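Local coordinates for RidA family protein (Mycobacterium tuberculosis, PDB 3I7T), which is of unknown function but belongs to the trimeric YjgF/YER057c/UK114 (RidA) family, whose better-studied relatives include enamine/imine deaminases, at residues D47-I52 / G83-Q88; V29-T34 / E53-Q58. All coordinates share one frame; numbering follows the deposited sequence.

Contact 1 (D47-I52 / G83-Q88); sequences DALRRI and GEVHAQ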
loop_
_atom_site.group_PDB
_atom_site.type_symbol
_atom_site.label_atom_id
_atom_site.label_comp_id
_atom_site.label_asym_id
_atom_site.label_seq_id
_atom_site.Cartn_x
_atom_site.Cartn_y
_atom_site.Cartn_z
ATOM N N ASP A 47 -8.384 -6.653 17.699
ATOM C CA ASP A 47 -9.667 -6.846 17.027
ATOM C C ASP A 47 -9.538 -6.707 15.514
ATOM O O ASP A 47 -10.199 -7.424 14.751
ATOM C CB ASP A 47 -10.707 -5.868 17.582
ATOM C CG ASP A 47 -12.131 -6.293 17.265
ATOM O OD1 ASP A 47 -12.503 -7.440 17.622
ATOM O OD2 ASP A 47 -12.872 -5.494 16.651
ATOM N N ALA A 48 -8.673 -5.797 15.065
ATOM C CA ALA A 48 -8.439 -5.647 13.628
ATOM C C ALA A 48 -7.818 -6.918 13.080
ATOM O O ALA A 48 -8.157 -7.359 11.986
ATOM C CB ALA A 48 -7.557 -4.427 13.325
ATOM N N LEU A 49 -6.919 -7.524 13.852
ATOM C CA LEU A 49 -6.241 -8.736 13.393
ATOM C C LEU A 49 -7.169 -9.932 13.438
ATOM O O LEU A 49 -7.055 -10.827 12.605
ATOM C CB LEU A 49 -4.983 -9.012 14.215
ATOM C CG LEU A 49 -3.826 -8.031 13.992
ATOM C CD1 LEU A 49 -2.636 -8.281 14.943
ATOM C CD2 LEU A 49 -3.384 -8.065 12.545
ATOM N N ARG A 50 -8.089 -9.949 14.404
ATOM C CA ARG A 50 -9.096 -11.002 14.451
ATOM C C ARG A 50 -9.978 -10.958 13.200
ATOM O O ARG A 50 -10.293 -11.995 12.631
ATOM C CB ARG A 50 -9.968 -10.906 15.704
ATOM C CG ARG A 50 -10.784 -12.183 15.947
ATOM C CD ARG A 50 -12.102 -11.895 16.631
ATOM N N ARG A 51 -10.383 -9.763 12.783
ATOM C CA ARG A 51 -11.214 -9.605 11.602
ATOM C C ARG A 51 -10.463 -9.968 10.315
ATOM O O ARG A 51 -11.029 -10.562 9.394
ATOM C CB ARG A 51 -11.766 -8.181 11.527
ATOM C CG ARG A 51 -12.712 -7.835 12.670
ATOM C CD ARG A 51 -12.898 -6.314 12.818
ATOM N NE ARG A 51 -13.613 -6.044 14.072
ATOM C CZ ARG A 51 -14.937 -6.111 14.205
ATOM N NH1 ARG A 51 -15.699 -6.390 13.154
ATOM N NH2 ARG A 51 -15.502 -5.874 15.377
ATOM N N ILE A 52 -9.191 -9.604 10.245
ATOM C CA ILE A 52 -8.358 -10.071 9.133
ATOM C C ILE A 52 -8.339 -11.599 9.030
ATOM O O ILE A 52 -8.523 -12.152 7.943
ATOM C CB ILE A 52 -6.950 -9.494 9.242
ATOM C CG1 ILE A 52 -7.041 -7.997 8.960
ATOM C CG2 ILE A 52 -5.985 -10.183 8.257
ATOM C CD1 ILE A 52 -5.801 -7.214 9.259
ATOM N N GLY A 83 2.811 -2.944 18.001
ATOM C CA GLY A 83 3.796 -3.978 17.697
ATOM C C GLY A 83 3.665 -5.248 18.520
ATOM O O GLY A 83 3.798 -6.348 17.992
ATOM N N GLU A 84 3.422 -5.107 19.819
ATOM C CA GLU A 84 3.286 -6.260 20.701
ATOM C C GLU A 84 2.198 -7.209 20.226
ATOM O O GLU A 84 2.368 -8.426 20.245
ATOM C CB GLU A 84 2.969 -5.815 22.124
ATOM C CG GLU A 84 4.162 -5.290 22.883
ATOM C CD GLU A 84 3.774 -4.699 24.219
ATOM O OE1 GLU A 84 2.881 -5.270 24.891
ATOM O OE2 GLU A 84 4.365 -3.662 24.598
ATOM N N VAL A 85 1.060 -6.643 19.837
ATOM C CA VAL A 85 -0.050 -7.430 19.325
ATOM C C VAL A 85 0.275 -8.071 17.959
ATOM O O VAL A 85 -0.082 -9.219 17.700
ATOM C CB VAL A 85 -1.337 -6.568 19.231
ATOM C CG1 VAL A 85 -2.463 -7.356 18.604
ATOM C CG2 VAL A 85 -1.738 -6.028 20.598
ATOM N N HIS A 86 0.942 -7.318 17.082
ATOM C CA HIS A 86 1.327 -7.817 15.766
ATOM C C HIS A 86 2.310 -8.973 15.959
ATOM O O HIS A 86 2.260 -9.990 15.247
ATOM C CB HIS A 86 1.969 -6.671 14.949
ATOM C CG HIS A 86 2.249 -7.014 13.514
ATOM N ND1 HIS A 86 3.400 -7.663 13.112
ATOM C CD2 HIS A 86 1.536 -6.781 12.384
ATOM C CE1 HIS A 86 3.381 -7.822 11.800
ATOM N NE2 HIS A 86 2.253 -7.305 11.335
ATOM N N ALA A 87 3.180 -8.818 16.960
ATOM C CA ALA A 87 4.214 -9.799 17.275
ATOM C C ALA A 87 3.609 -11.082 17.831
ATOM O O ALA A 87 4.036 -12.174 17.468
ATOM C CB ALA A 87 5.220 -9.224 18.255
ATOM N N GLN A 88 2.619 -10.947 18.711
ATOM C CA GLN A 88 1.921 -12.111 19.244
ATOM C C GLN A 88 1.198 -12.859 18.114
ATOM O O GLN A 88 1.110 -14.084 18.134
ATOM C CB GLN A 88 0.968 -11.713 20.387
ATOM C CG GLN A 88 0.735 -12.813 21.458
ATOM C CD GLN A 88 1.825 -12.883 22.550
ATOM O OE1 GLN A 88 3.000 -12.587 22.306
ATOM N NE2 GLN A 88 1.429 -13.292 23.757
#
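Leu-49 and Val-85 meet between the two long helices of the YjgF-type alpha+beta fold, in which helices 41-58 and 79-90 lie next to each other along one sheet. The backbones stand well apart, with Leu-49 CA 8.0 Å from His-86 CA, and the gap is bridged by apolar side chains without any hydrogen bond across it. CB of Leu-49 already points at helix 79-90 but stays clear of it. With CG set anti to the carbonyl carbon (chi1 -70°) and CD1 anti to CA (chi2 175°), the chain is extended towards the other helix. Leu-49 CD1 lies 3.8 Å from Val-85 CG1. It also rests 4.1 Å from His-86 CA, so it meets backbone as well as side chain. The other methyl turns along its own helix towards the C-terminal side, Leu-49 CD2 coming 4.2 Å from Ile-52 CD1; the Leu-49 side chain also packs on Ile-114 of the sheet. The side chains of Leu-49 and Val-85 lie alongside one another, pointing opposite ways, and Val-85 goes on to touch Thr-45 and Arg-46, a turn earlier in helix 41-58. The His-86 ring stays beside this junction, hydrogen-bonded through NE2 to Thr-69 and through ND1 to the carbonyl of Val-17 of the second subunit, which fixes its rotation and ties helix 79-90 to the trimer interface. Away from helix 79-90, Arg-51 holds Asp-47 side-on in a salt bridge one turn back. Both Arg-51 NE, at 2.7 Å, and Arg-51 NH2, at 2.9 Å, reach Asp-47 OD2 in the guanidinium plane, and the backbone N of Ser-37 is a further donor to that same oxygen.

Contact 2 (V29-T34 / E53-Q58); sequences VVVAGT and EIALGQ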
loop_
_atom_site.group_PDB
_atom_site.type_symbol
_atom_site.label_atom_id
_atom_site.label_comp_id
_atom_site.label_asym_id
_atom_site.label_seq_id
_atom_site.Cartn_x
_atom_site.Cartn_y
_atom_site.Cartn_z
ATOM N N VAL A 29 -4.610 -13.700 -1.957
ATOM C CA VAL A 29 -5.738 -13.157 -1.186
ATOM C C VAL A 29 -5.351 -11.760 -0.689
ATOM O O VAL A 29 -4.332 -11.596 0.004
ATOM C CB VAL A 29 -6.107 -14.053 -0.000
ATOM C CG1 VAL A 29 -7.282 -13.483 0.758
ATOM C CG2 VAL A 29 -6.442 -15.473 -0.491
ATOM N N VAL A 30 -6.128 -10.751 -1.079
ATOM C CA VAL A 30 -5.959 -9.412 -0.504
ATOM C C VAL A 30 -7.080 -9.069 0.474
ATOM O O VAL A 30 -8.235 -9.434 0.272
ATOM C CB VAL A 30 -5.843 -8.318 -1.595
ATOM C CG1 VAL A 30 -4.613 -8.575 -2.432
ATOM C CG2 VAL A 30 -7.079 -8.290 -2.459
ATOM N N VAL A 31 -6.717 -8.385 1.549
ATOM C CA VAL A 31 -7.647 -8.006 2.587
ATOM C C VAL A 31 -7.716 -6.475 2.683
ATOM O O VAL A 31 -6.685 -5.772 2.646
ATOM C CB VAL A 31 -7.247 -8.662 3.938
ATOM C CG1 VAL A 31 -8.301 -8.402 5.040
ATOM C CG2 VAL A 31 -7.069 -10.172 3.745
ATOM N N ALA A 32 -8.946 -5.970 2.787
ATOM C CA ALA A 32 -9.218 -4.541 2.936
ATOM C C ALA A 32 -8.549 -3.952 4.176
ATOM O O ALA A 32 -8.239 -4.678 5.122
ATOM C CB ALA A 32 -10.750 -4.311 3.027
ATOM N N GLY A 33 -8.346 -2.636 4.170
ATOM C CA GLY A 33 -7.981 -1.933 5.405
ATOM C C GLY A 33 -9.000 -2.322 6.459
ATOM O O GLY A 33 -10.217 -2.252 6.226
ATOM N N THR A 34 -8.512 -2.752 7.617
ATOM C CA THR A 34 -9.391 -3.220 8.664
ATOM C C THR A 34 -9.181 -2.475 9.965
ATOM O O THR A 34 -8.064 -2.384 10.448
ATOM C CB THR A 34 -9.122 -4.697 8.956
ATOM O OG1 THR A 34 -9.218 -5.430 7.728
ATOM C CG2 THR A 34 -10.136 -5.228 9.969
ATOM N N GLU A 53 -8.125 -12.274 10.159
ATOM C CA GLU A 53 -8.172 -13.731 10.205
ATOM C C GLU A 53 -9.518 -14.271 9.717
ATOM O O GLU A 53 -9.559 -15.191 8.910
ATOM C CB GLU A 53 -7.895 -14.233 11.625
ATOM C CG GLU A 53 -7.719 -15.746 11.697
ATOM C CD GLU A 53 -7.152 -16.240 13.034
ATOM O OE1 GLU A 53 -7.573 -15.746 14.099
ATOM O OE2 GLU A 53 -6.309 -17.160 13.017
ATOM N N ILE A 54 -10.614 -13.691 10.204
ATOM C CA ILE A 54 -11.949 -14.130 9.816
ATOM C C ILE A 54 -12.140 -13.990 8.303
ATOM O O ILE A 54 -12.667 -14.900 7.634
ATOM C CB ILE A 54 -13.039 -13.321 10.554
ATOM C CG1 ILE A 54 -12.992 -13.602 12.059
ATOM C CG2 ILE A 54 -14.433 -13.636 9.992
ATOM C CD1 ILE A 54 -13.971 -12.728 12.857
ATOM N N ALA A 55 -11.703 -12.864 7.752
ATOM C CA ALA A 55 -11.856 -12.627 6.322
ATOM C C ALA A 55 -10.988 -13.609 5.544
ATOM O O ALA A 55 -11.451 -14.265 4.608
ATOM C CB ALA A 55 -11.517 -11.184 5.968
ATOM N N LEU A 56 -9.737 -13.741 5.968
ATOM C CA LEU A 56 -8.837 -14.730 5.387
ATOM C C LEU A 56 -9.426 -16.139 5.365
ATOM O O LEU A 56 -9.389 -16.824 4.332
ATOM C CB LEU A 56 -7.499 -14.735 6.146
ATOM C CG LEU A 56 -6.615 -13.515 5.891
ATOM C CD1 LEU A 56 -5.351 -13.536 6.767
ATOM C CD2 LEU A 56 -6.254 -13.468 4.402
ATOM N N GLY A 57 -9.956 -16.577 6.506
ATOM C CA GLY A 57 -10.465 -17.943 6.645
ATOM C C GLY A 57 -11.627 -18.178 5.705
ATOM O O GLY A 57 -11.771 -19.256 5.116
ATOM N N GLN A 58 -12.462 -17.165 5.538
ATOM C CA GLN A 58 -13.532 -17.265 4.558
ATOM C C GLN A 58 -13.064 -17.274 3.096
ATOM O O GLN A 58 -13.811 -17.680 2.201
ATOM C CB GLN A 58 -14.570 -16.185 4.810
ATOM C CG GLN A 58 -15.349 -16.438 6.095
ATOM C CD GLN A 58 -16.367 -15.368 6.354
ATOM O OE1 GLN A 58 -16.093 -14.392 7.051
ATOM N NE2 GLN A 58 -17.545 -15.523 5.773
#
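Strand 29-34 and helix 53-58 run nearly antiparallel, their N-to-C directions 151° apart and their axes 9.2 Å apart at closest approach. This is the strand-to-helix half of a beta-alpha-beta crossover in the YjgF-type fold: helix 41-58 runs back over the sheet between strand 28-35 and strand 66-73, which are parallel and separated by strand 112-119. Val-31 and Ala-55 are closest in backbone, with 7.3 Å between their CA atoms. Val-29 and Val-31 both direct their side chains at the helix, as alternation along a strand requires, while Val-30 between them turns to the other side of the sheet and packs on Arg-68 of the third subunit. Leu-56 leaves its helix to one side, but with CG anti to the carbonyl carbon (chi1 -72°) its branch swings towards the strand and brings CD2 against a methyl of each valine. Leu-56 CD2 lies 3.8 Å from Val-29 CG1 and 3.5 Å from Val-31 CG2; the second distance is shorter than usual carbon contact, so the fit is tight. Val-31 lies roughly perpendicular to Leu-56 and uses both methyls, CG2 against Leu-56 and CG1, anti to the backbone N, towards Ala-55, 4.4 Å from its CB. The small side chain of Ala-55 also packs on Ala-22 of strand 22-25. At the subunit boundary, Val-31 O accepts a hydrogen bond from NH1 of Arg-68 of the third subunit, so the strand joins the helix-covered core to the trimer interface. Near the far end of the strand, Thr-34 OG1 bonds with Arg-21 NH1 and itself donates to Ala-32 O at 2.9 Å, approaching from about 40° above the carbonyl plane.

From the N terminus, strand 29-34 comes first, followed by 47-52 and 53-58 as consecutive parts of one helix, and finally 83-88. Contact 2 closes the shorter loop, bringing the helix back onto the strand that precedes it; contact 1 closes the longer one, which passes through strand 66-73 before the second helix. Each loop contains one segment of the other contact, so the two cross, and helix 41-58 is common to both. Their centres are 13 Å apart, yet they touch: Thr-34 packs on Arg-51 and Ile-52, and Val-31 on Ile-52. Contact 2 lays helix 41-58 on the sheet, and contact 1 sets helix 79-90 against that helix.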